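Long-range contacts in putative secreted cystatin (Ixodes scapularis, PDB 4ZM8), which inhibits papain-like cysteine proteases, including host cathepsins L and S, helping the tick to suppress host immunity and feed: residues R60-V65 with T91-V96; L22-T27 with F40-E45; K64-T69 with A85-R90. One frame throughout, in Å; residues are numbered along the deposited sequence.

Interaction 1 of 3, residues R60-V65 with T91-V96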
loop_
_atom_site.group_PDB
_atom_site.type_symbol
_atom_site.label_atom_id
_atom_site.label_comp_id
_atom_site.label_asym_id
_atom_site.label_seq_id
_atom_site.Cartn_x
_atom_site.Cartn_y
_atom_site.Cartn_z
ATOM N N ARG A 60 -8.961 -1.692 -10.354
ATOM C CA ARG A 60 -10.158 -1.533 -9.551
ATOM C C ARG A 60 -11.329 -2.225 -10.248
ATOM O O ARG A 60 -11.609 -1.962 -11.420
ATOM C CB ARG A 60 -10.467 -0.065 -9.304
ATOM C CG ARG A 60 -11.495 0.153 -8.221
ATOM C CD ARG A 60 -11.334 1.532 -7.612
ATOM N NE ARG A 60 -11.478 2.591 -8.608
ATOM C CZ ARG A 60 -11.057 3.844 -8.441
ATOM N NH1 ARG A 60 -10.444 4.208 -7.323
ATOM N NH2 ARG A 60 -11.235 4.729 -9.408
ATOM N N LEU A 61 -12.005 -3.117 -9.530
ATOM C CA LEU A 61 -13.078 -3.896 -10.128
ATOM C C LEU A 61 -14.442 -3.610 -9.516
ATOM O O LEU A 61 -14.614 -3.607 -8.292
ATOM C CB LEU A 61 -12.767 -5.387 -10.011
ATOM C CG LEU A 61 -11.403 -5.738 -10.606
ATOM C CD1 LEU A 61 -11.170 -7.231 -10.609
ATOM C CD2 LEU A 61 -11.261 -5.171 -12.000
ATOM N N THR A 62 -15.426 -3.359 -10.366
ATOM C CA THR A 62 -16.785 -3.392 -9.868
ATOM C C THR A 62 -17.398 -4.704 -10.338
ATOM O O THR A 62 -17.340 -5.042 -11.527
ATOM C CB THR A 62 -17.612 -2.185 -10.325
ATOM O OG1 THR A 62 -16.778 -1.021 -10.331
ATOM C CG2 THR A 62 -18.779 -1.953 -9.367
ATOM N N LEU A 63 -17.953 -5.456 -9.392
ATOM C CA LEU A 63 -18.401 -6.811 -9.671
ATOM C C LEU A 63 -19.786 -7.111 -9.165
ATOM O O LEU A 63 -20.198 -6.602 -8.125
ATOM C CB LEU A 63 -17.450 -7.832 -9.045
ATOM C CG LEU A 63 -16.000 -7.775 -9.482
ATOM C CD1 LEU A 63 -15.242 -8.871 -8.777
ATOM C CD2 LEU A 63 -15.923 -7.905 -10.995
ATOM N N LYS A 64 -20.481 -7.966 -9.903
ATOM C CA LYS A 64 -21.641 -8.674 -9.380
ATOM C C LYS A 64 -21.148 -10.014 -8.837
ATOM O O LYS A 64 -20.535 -10.793 -9.563
ATOM C CB LYS A 64 -22.700 -8.886 -10.464
ATOM C CG LYS A 64 -23.403 -7.634 -10.927
ATOM C CD LYS A 64 -24.302 -7.083 -9.841
ATOM C CE LYS A 64 -24.948 -5.780 -10.286
ATOM N NZ LYS A 64 -25.502 -5.875 -11.681
ATOM N N VAL A 65 -21.405 -10.271 -7.563
ATOM C CA VAL A 65 -20.893 -11.463 -6.902
ATOM C C VAL A 65 -22.038 -12.400 -6.491
ATOM O O VAL A 65 -23.112 -11.949 -6.110
ATOM C CB VAL A 65 -20.037 -11.049 -5.684
ATOM C CG1 VAL A 65 -19.551 -12.247 -4.908
ATOM C CG2 VAL A 65 -18.861 -10.250 -6.159
ATOM N N THR A 91 -23.211 -6.106 -5.445
ATOM C CA THR A 91 -22.270 -5.232 -6.122
ATOM C C THR A 91 -21.118 -4.918 -5.172
ATOM O O THR A 91 -21.326 -4.358 -4.098
ATOM C CB THR A 91 -22.958 -3.944 -6.611
ATOM O OG1 THR A 91 -23.978 -4.288 -7.559
ATOM C CG2 THR A 91 -21.963 -3.047 -7.288
ATOM N N CYS A 92 -19.912 -5.307 -5.574
ATOM C CA CYS A 92 -18.729 -5.250 -4.716
ATOM C C CYS A 92 -17.575 -4.543 -5.413
ATOM O O CYS A 92 -17.385 -4.688 -6.619
ATOM C CB CYS A 92 -18.288 -6.668 -4.313
ATOM S SG CYS A 92 -19.391 -7.560 -3.178
ATOM N N THR A 93 -16.789 -3.788 -4.658
ATOM C CA THR A 93 -15.613 -3.155 -5.242
ATOM C C THR A 93 -14.343 -3.692 -4.613
ATOM O O THR A 93 -14.302 -3.995 -3.422
ATOM C CB THR A 93 -15.639 -1.624 -5.081
ATOM O OG1 THR A 93 -16.951 -1.127 -5.378
ATOM C CG2 THR A 93 -14.641 -0.988 -6.028
ATOM N N THR A 94 -13.301 -3.802 -5.425
ATOM C CA THR A 94 -12.035 -4.310 -4.952
ATOM C C THR A 94 -10.914 -3.839 -5.852
ATOM O O THR A 94 -11.110 -3.674 -7.061
ATOM C CB THR A 94 -12.029 -5.866 -4.885
ATOM O OG1 THR A 94 -10.913 -6.312 -4.110
ATOM C CG2 THR A 94 -11.951 -6.498 -6.279
ATOM N N VAL A 95 -9.741 -3.618 -5.264
ATOM C CA VAL A 95 -8.564 -3.339 -6.067
ATOM C C VAL A 95 -7.647 -4.543 -6.044
ATOM O O VAL A 95 -7.484 -5.186 -5.014
ATOM C CB VAL A 95 -7.781 -2.117 -5.577
ATOM C CG1 VAL A 95 -6.779 -1.698 -6.650
ATOM C CG2 VAL A 95 -8.715 -0.976 -5.217
ATOM N N VAL A 96 -7.054 -4.838 -7.192
ATOM C CA VAL A 96 -6.123 -5.932 -7.326
ATOM C C VAL A 96 -4.834 -5.404 -7.914
ATOM O O VAL A 96 -4.775 -5.048 -9.095
ATOM C CB VAL A 96 -6.666 -7.062 -8.235
ATOM C CG1 VAL A 96 -5.584 -8.122 -8.495
ATOM C CG2 VAL A 96 -7.911 -7.688 -7.640
#
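L61 and L63 of R60-V65 pair with T94 and C92 of T91-V96, joining two antiparallel strands whose short axes come within 4.6 Å. Backbone bonds carry the union: L61 N gives to T94 O (2.7 Å, 168° at the hydrogen) and T94 N returns to L61 O, while L63 N to C92 O and C92 N to L63 O (both 2.9 Å) close the second ring. The same carbonyls take CA-H...O contacts, the shorter ones from T93 CA to L61 O and T91 CA to L63 O (3.2 Å each).

Side chains meet on both faces. On that of R60, T62 and K64, R60 CG runs alongside T93 CG2 (4.0 Å), the methyls of T62 and T91 touch, and K64 lays CE against T91 OG1. On the other, buried face, V65 CG2, set beside its own backbone N, reaches C92 SG (4.1 Å), which is disulfide-bonded to C111.

F109 packs over L63, V65, C92 and T94, and T94 OG1 donates to S107 O beyond strand 104-106. Along their other edge R60 to K64 pair antiparallel with a strand of the second subunit, where R60 NE forms a salt bridge with E50.

Interaction 2 of 3, residues L22-T27 with F40-E45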
loop_
_atom_site.group_PDB
_atom_site.type_symbol
_atom_site.label_atom_id
_atom_site.label_comp_id
_atom_site.label_asym_id
_atom_site.label_seq_id
_atom_site.Cartn_x
_atom_site.Cartn_y
_atom_site.Cartn_z
ATOM N N LEU A 22 15.091 13.060 2.084
ATOM C CA LEU A 22 13.934 12.200 2.283
ATOM C C LEU A 22 13.755 11.873 3.749
ATOM O O LEU A 22 12.636 11.697 4.225
ATOM C CB LEU A 22 14.065 10.916 1.456
ATOM C CG LEU A 22 13.089 10.887 0.270
ATOM C CD1 LEU A 22 13.021 12.246 -0.402
ATOM C CD2 LEU A 22 13.481 9.817 -0.743
ATOM N N ALA A 23 14.873 11.806 4.463
ATOM C CA ALA A 23 14.850 11.483 5.878
ATOM C C ALA A 23 14.322 12.680 6.674
ATOM O O ALA A 23 13.631 12.521 7.678
ATOM C CB ALA A 23 16.236 11.075 6.346
ATOM N N HIS A 24 14.630 13.884 6.215
ATOM C CA HIS A 24 14.092 15.059 6.876
ATOM C C HIS A 24 12.607 15.195 6.575
ATOM O O HIS A 24 11.809 15.385 7.488
ATOM C CB HIS A 24 14.858 16.313 6.467
ATOM C CG HIS A 24 16.103 16.534 7.264
ATOM N ND1 HIS A 24 16.082 16.996 8.563
ATOM C CD2 HIS A 24 17.408 16.342 6.957
ATOM C CE1 HIS A 24 17.320 17.084 9.018
ATOM N NE2 HIS A 24 18.143 16.697 8.061
ATOM N N TYR A 25 12.239 15.077 5.303
ATOM C CA TYR A 25 10.829 15.062 4.931
ATOM C C TYR A 25 10.025 14.052 5.740
ATOM O O TYR A 25 8.975 14.384 6.282
ATOM C CB TYR A 25 10.641 14.756 3.451
ATOM C CG TYR A 25 9.180 14.560 3.130
ATOM C CD1 TYR A 25 8.315 15.651 3.055
ATOM C CD2 TYR A 25 8.648 13.289 2.938
ATOM C CE1 TYR A 25 6.963 15.480 2.783
ATOM C CE2 TYR A 25 7.296 13.110 2.670
ATOM C CZ TYR A 25 6.457 14.208 2.593
ATOM O OH TYR A 25 5.111 14.041 2.322
ATOM N N ALA A 26 10.517 12.822 5.813
ATOM C CA ALA A 26 9.836 11.779 6.568
ATOM C C ALA A 26 9.715 12.111 8.050
ATOM O O ALA A 26 8.664 11.916 8.640
ATOM C CB ALA A 26 10.557 10.447 6.397
ATOM N N THR A 27 10.799 12.597 8.651
ATOM C CA THR A 27 10.837 12.857 10.091
ATOM C C THR A 27 9.983 14.045 10.511
ATOM O O THR A 27 9.251 13.976 11.502
ATOM C CB THR A 27 12.266 13.120 10.585
ATOM O OG1 THR A 27 13.118 12.037 10.194
ATOM C CG2 THR A 27 12.271 13.218 12.082
ATOM N N PHE A 40 9.290 19.584 16.554
ATOM C CA PHE A 40 9.621 18.626 15.503
ATOM C C PHE A 40 10.719 17.684 15.971
ATOM O O PHE A 40 11.598 18.078 16.750
ATOM C CB PHE A 40 10.088 19.324 14.224
ATOM C CG PHE A 40 9.025 20.116 13.551
ATOM C CD1 PHE A 40 8.062 19.489 12.789
ATOM C CD2 PHE A 40 8.983 21.493 13.682
ATOM C CE1 PHE A 40 7.080 20.221 12.171
ATOM C CE2 PHE A 40 8.002 22.226 13.067
ATOM C CZ PHE A 40 7.051 21.588 12.311
ATOM N N ASP A 41 10.653 16.438 15.518
ATOM C CA ASP A 41 11.799 15.541 15.562
ATOM C C ASP A 41 12.632 15.875 14.348
ATOM O O ASP A 41 12.104 16.394 13.362
ATOM C CB ASP A 41 11.386 14.076 15.519
ATOM C CG ASP A 41 10.953 13.548 16.858
ATOM O OD1 ASP A 41 11.176 14.256 17.872
ATOM O OD2 ASP A 41 10.407 12.419 16.891
ATOM N N THR A 42 13.922 15.588 14.403
ATOM C CA THR A 42 14.748 15.789 13.221
ATOM C C THR A 42 15.736 14.635 13.037
ATOM O O THR A 42 15.703 13.633 13.757
ATOM C CB THR A 42 15.500 17.132 13.277
ATOM O OG1 THR A 42 15.993 17.466 11.973
ATOM C CG2 THR A 42 16.654 17.062 14.273
ATOM N N VAL A 43 16.588 14.756 12.038
ATOM C CA VAL A 43 17.559 13.714 11.801
ATOM C C VAL A 43 18.874 14.000 12.536
ATOM O O VAL A 43 19.553 14.992 12.265
ATOM C CB VAL A 43 17.810 13.556 10.317
ATOM C CG1 VAL A 43 18.742 12.375 10.047
ATOM C CG2 VAL A 43 16.474 13.390 9.593
ATOM N N ALA A 44 19.193 13.146 13.499
ATOM C CA ALA A 44 20.540 13.089 14.047
ATOM C C ALA A 44 21.436 12.366 13.040
ATOM O O ALA A 44 22.462 12.905 12.633
ATOM C CB ALA A 44 20.558 12.382 15.397
ATOM N N GLU A 45 21.028 11.166 12.612
ATOM C CA GLU A 45 21.814 10.411 11.643
ATOM C C GLU A 45 21.063 9.445 10.763
ATOM O O GLU A 45 20.247 8.665 11.237
ATOM C CB GLU A 45 22.899 9.616 12.353
ATOM C CG GLU A 45 23.813 8.933 11.383
ATOM C CD GLU A 45 25.113 8.546 12.020
ATOM O OE1 GLU A 45 26.016 9.409 12.057
ATOM O OE2 GLU A 45 25.222 7.391 12.494
#
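V43 packs against the helix, touching A23, H24 and T27 at once. Its CB already lies on one face of the H24 imidazole, 3.8 Å from CE1 of that ring. From there CG2, turned beside the backbone N of V43 because CG1 takes the anti place (chi1 -175°), stands over the middle of that same face: a CH-pi contact of 3.8 Å to the centroid, 8° off the normal. The same methyl abuts the helix surface, 3.5 Å from A23 O, 4.0 Å from A23 CB and 3.7 Å from T27 OG1.

That hydroxyl is spent within the helix. T27 OG1 donates to A23 O (2.6 Å), which T27 N also reaches from the other side of the carbonyl plane. T27 CG2 is thereby directed at the strand backbone, 3.4 Å from D41 O, and also touches D41 CB. At the ring edge of H24, CE1 meets T42 OG1 (3.3 Å); Y76 of the second subunit bonds both H24 ND1 and T42 OG1, and D41 forms a salt bridge with R90 of that subunit.

This is the cystatin arrangement, an antiparallel sheet wrapped round one helix that runs nearly antiparallel to its adjoining strand (163° between 22-27 and 40-43), here with strands of the second subunit continuing that sheet, consistent with a domain-swapped dimer.

Interaction 3 of 3, residues K64-T69 with A85-R90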
loop_
_atom_site.group_PDB
_atom_site.type_symbol
_atom_site.label_atom_id
_atom_site.label_comp_id
_atom_site.label_asym_id
_atom_site.label_seq_id
_atom_site.Cartn_x
_atom_site.Cartn_y
_atom_site.Cartn_z
ATOM N N LYS A 64 -20.481 -7.966 -9.903
ATOM C CA LYS A 64 -21.641 -8.674 -9.380
ATOM C C LYS A 64 -21.148 -10.014 -8.837
ATOM O O LYS A 64 -20.535 -10.793 -9.563
ATOM C CB LYS A 64 -22.700 -8.886 -10.464
ATOM C CG LYS A 64 -23.403 -7.634 -10.927
ATOM C CD LYS A 64 -24.302 -7.083 -9.841
ATOM C CE LYS A 64 -24.948 -5.780 -10.286
ATOM N NZ LYS A 64 -25.502 -5.875 -11.681
ATOM N N VAL A 65 -21.405 -10.271 -7.563
ATOM C CA VAL A 65 -20.893 -11.463 -6.902
ATOM C C VAL A 65 -22.038 -12.400 -6.491
ATOM O O VAL A 65 -23.112 -11.949 -6.110
ATOM C CB VAL A 65 -20.037 -11.049 -5.684
ATOM C CG1 VAL A 65 -19.551 -12.247 -4.908
ATOM C CG2 VAL A 65 -18.861 -10.250 -6.159
ATOM N N ALA A 66 -21.814 -13.705 -6.595
ATOM C CA ALA A 66 -22.823 -14.698 -6.220
ATOM C C ALA A 66 -22.192 -15.987 -5.675
ATOM O O ALA A 66 -21.121 -16.408 -6.143
ATOM C CB ALA A 66 -23.707 -15.012 -7.411
ATOM N N GLU A 67 -22.854 -16.594 -4.682
ATOM C CA GLU A 67 -22.429 -17.872 -4.108
ATOM C C GLU A 67 -22.277 -18.880 -5.251
ATOM O O GLU A 67 -23.115 -18.927 -6.152
ATOM C CB GLU A 67 -23.438 -18.350 -3.042
ATOM C CG GLU A 67 -23.076 -19.656 -2.288
ATOM C CD GLU A 67 -23.994 -19.964 -1.085
ATOM O OE1 GLU A 67 -23.815 -21.022 -0.438
ATOM O OE2 GLU A 67 -24.896 -19.154 -0.777
ATOM N N SER A 68 -21.191 -19.647 -5.254
ATOM C CA SER A 68 -20.958 -20.597 -6.352
ATOM C C SER A 68 -21.362 -22.012 -5.979
ATOM O O SER A 68 -21.758 -22.298 -4.848
ATOM C CB SER A 68 -19.496 -20.608 -6.777
ATOM O OG SER A 68 -18.703 -21.099 -5.720
ATOM N N THR A 69 -21.262 -22.907 -6.941
ATOM C CA THR A 69 -21.657 -24.287 -6.689
ATOM C C THR A 69 -20.614 -25.050 -5.845
ATOM O O THR A 69 -20.938 -26.066 -5.231
ATOM C CB THR A 69 -21.899 -25.021 -8.004
ATOM O OG1 THR A 69 -20.761 -24.841 -8.856
ATOM C CG2 THR A 69 -23.121 -24.451 -8.694
ATOM N N ALA A 85 -27.902 -20.340 -9.524
ATOM C CA ALA A 85 -29.117 -19.786 -10.115
ATOM C C ALA A 85 -29.977 -18.919 -9.195
ATOM O O ALA A 85 -30.502 -17.897 -9.649
ATOM C CB ALA A 85 -29.989 -20.934 -10.688
ATOM N N ASP A 86 -30.175 -19.314 -7.937
ATOM C CA ASP A 86 -31.022 -18.491 -7.060
ATOM C C ASP A 86 -30.229 -17.654 -6.047
ATOM O O ASP A 86 -30.802 -17.054 -5.140
ATOM C CB ASP A 86 -32.073 -19.349 -6.331
ATOM C CG ASP A 86 -31.469 -20.409 -5.412
ATOM O OD1 ASP A 86 -30.552 -20.101 -4.625
ATOM O OD2 ASP A 86 -31.937 -21.572 -5.464
ATOM N N ALA A 87 -28.916 -17.591 -6.205
ATOM C CA ALA A 87 -28.108 -16.809 -5.284
ATOM C C ALA A 87 -28.256 -15.315 -5.559
ATOM O O ALA A 87 -28.180 -14.859 -6.703
ATOM C CB ALA A 87 -26.658 -17.231 -5.368
ATOM N N ALA A 88 -28.493 -14.561 -4.494
ATOM C CA ALA A 88 -28.548 -13.106 -4.573
ATOM C C ALA A 88 -27.215 -12.534 -5.046
ATOM O O ALA A 88 -26.162 -12.943 -4.577
ATOM C CB ALA A 88 -28.924 -12.522 -3.226
ATOM N N HIS A 89 -27.269 -11.596 -5.986
ATOM C CA HIS A 89 -26.078 -10.922 -6.485
ATOM C C HIS A 89 -25.744 -9.713 -5.599
ATOM O O HIS A 89 -26.649 -9.016 -5.137
ATOM C CB HIS A 89 -26.283 -10.465 -7.934
ATOM C CG HIS A 89 -26.540 -11.581 -8.911
ATOM N ND1 HIS A 89 -26.592 -12.911 -8.547
ATOM C CD2 HIS A 89 -26.742 -11.556 -10.250
ATOM C CE1 HIS A 89 -26.811 -13.652 -9.617
ATOM N NE2 HIS A 89 -26.905 -12.854 -10.663
ATOM N N ARG A 90 -24.460 -9.460 -5.353
ATOM C CA ARG A 90 -24.069 -8.232 -4.665
ATOM C C ARG A 90 -23.077 -7.424 -5.499
ATOM O O ARG A 90 -22.215 -7.975 -6.181
ATOM C CB ARG A 90 -23.455 -8.534 -3.305
ATOM C CG ARG A 90 -23.780 -9.894 -2.809
ATOM C CD ARG A 90 -22.584 -10.448 -2.093
ATOM N NE ARG A 90 -22.678 -11.889 -1.995
ATOM C CZ ARG A 90 -21.692 -12.662 -1.565
ATOM N NH1 ARG A 90 -20.548 -12.109 -1.172
ATOM N NH2 ARG A 90 -21.865 -13.984 -1.514
HETATM O O HOH W 1 -24.491 -14.886 -3.649
#
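V65 and R90 are the antiparallel hydrogen-bonded pair with which the cystatin sheet, strands 39-68 and 90-99, gives way to a loop. They form the one directly hydrogen-bonded pair between K64-T69 and A85-R90: V65 N donates to R90 O (2.8 Å) and R90 N to V65 O (2.9 Å, 153° at the hydrogen). Each carbonyl also receives a CA-H...O contact, R90 O from K64 CA and V65 O from H89 CA.

Two residues further on the chains part, and a water fills the role of the missing bond. It accepts from E67 N (2.6 Å) and donates to A88 O (2.7 Å), so this donor and acceptor are satisfied through one bridge. E67 also bonds through its backbone to K84, whereas the ion pair from its carboxylate to K84 NZ is long and weak. S68 OG is hydrogen-bonded to F40 O of the second subunit.

Apolar groups line the seam, A87 CB touching A66 CB and E67 CB. A66 CB also lies 3.7 Å from the imidazole nitrogen H89 ND1. The R90 chain, bent at chi2 (143°), passes across V65 so that its guanidinium turns one face to CG1, while R90 NH2 reaches D41 of the second subunit in a salt bridge. V65 CG1 lies over that face of the guanidinium near its rim, 3.9 Å from R90 NH1.

In the fold
From the N terminus, interaction 2 closes first: the chain leaves helix 17-32, loops back and lays the start of strand 39-68 against the helix. That strand then runs far across the molecule, so interaction 2 lies about 39 Å, centre to centre, from interaction 1, on the opposite side of the chain's centre. Interactions 1 and 3 start from the same stretch, sharing K64 and V65, and nest: 64-69 with 85-90 closes the loop carrying the C70-C81 disulfide, and 60-65 with 91-96 encloses it. None cross. Together they tie the helix and strand 90-99 to opposite ends of one long strand, and all three touch the second subunit.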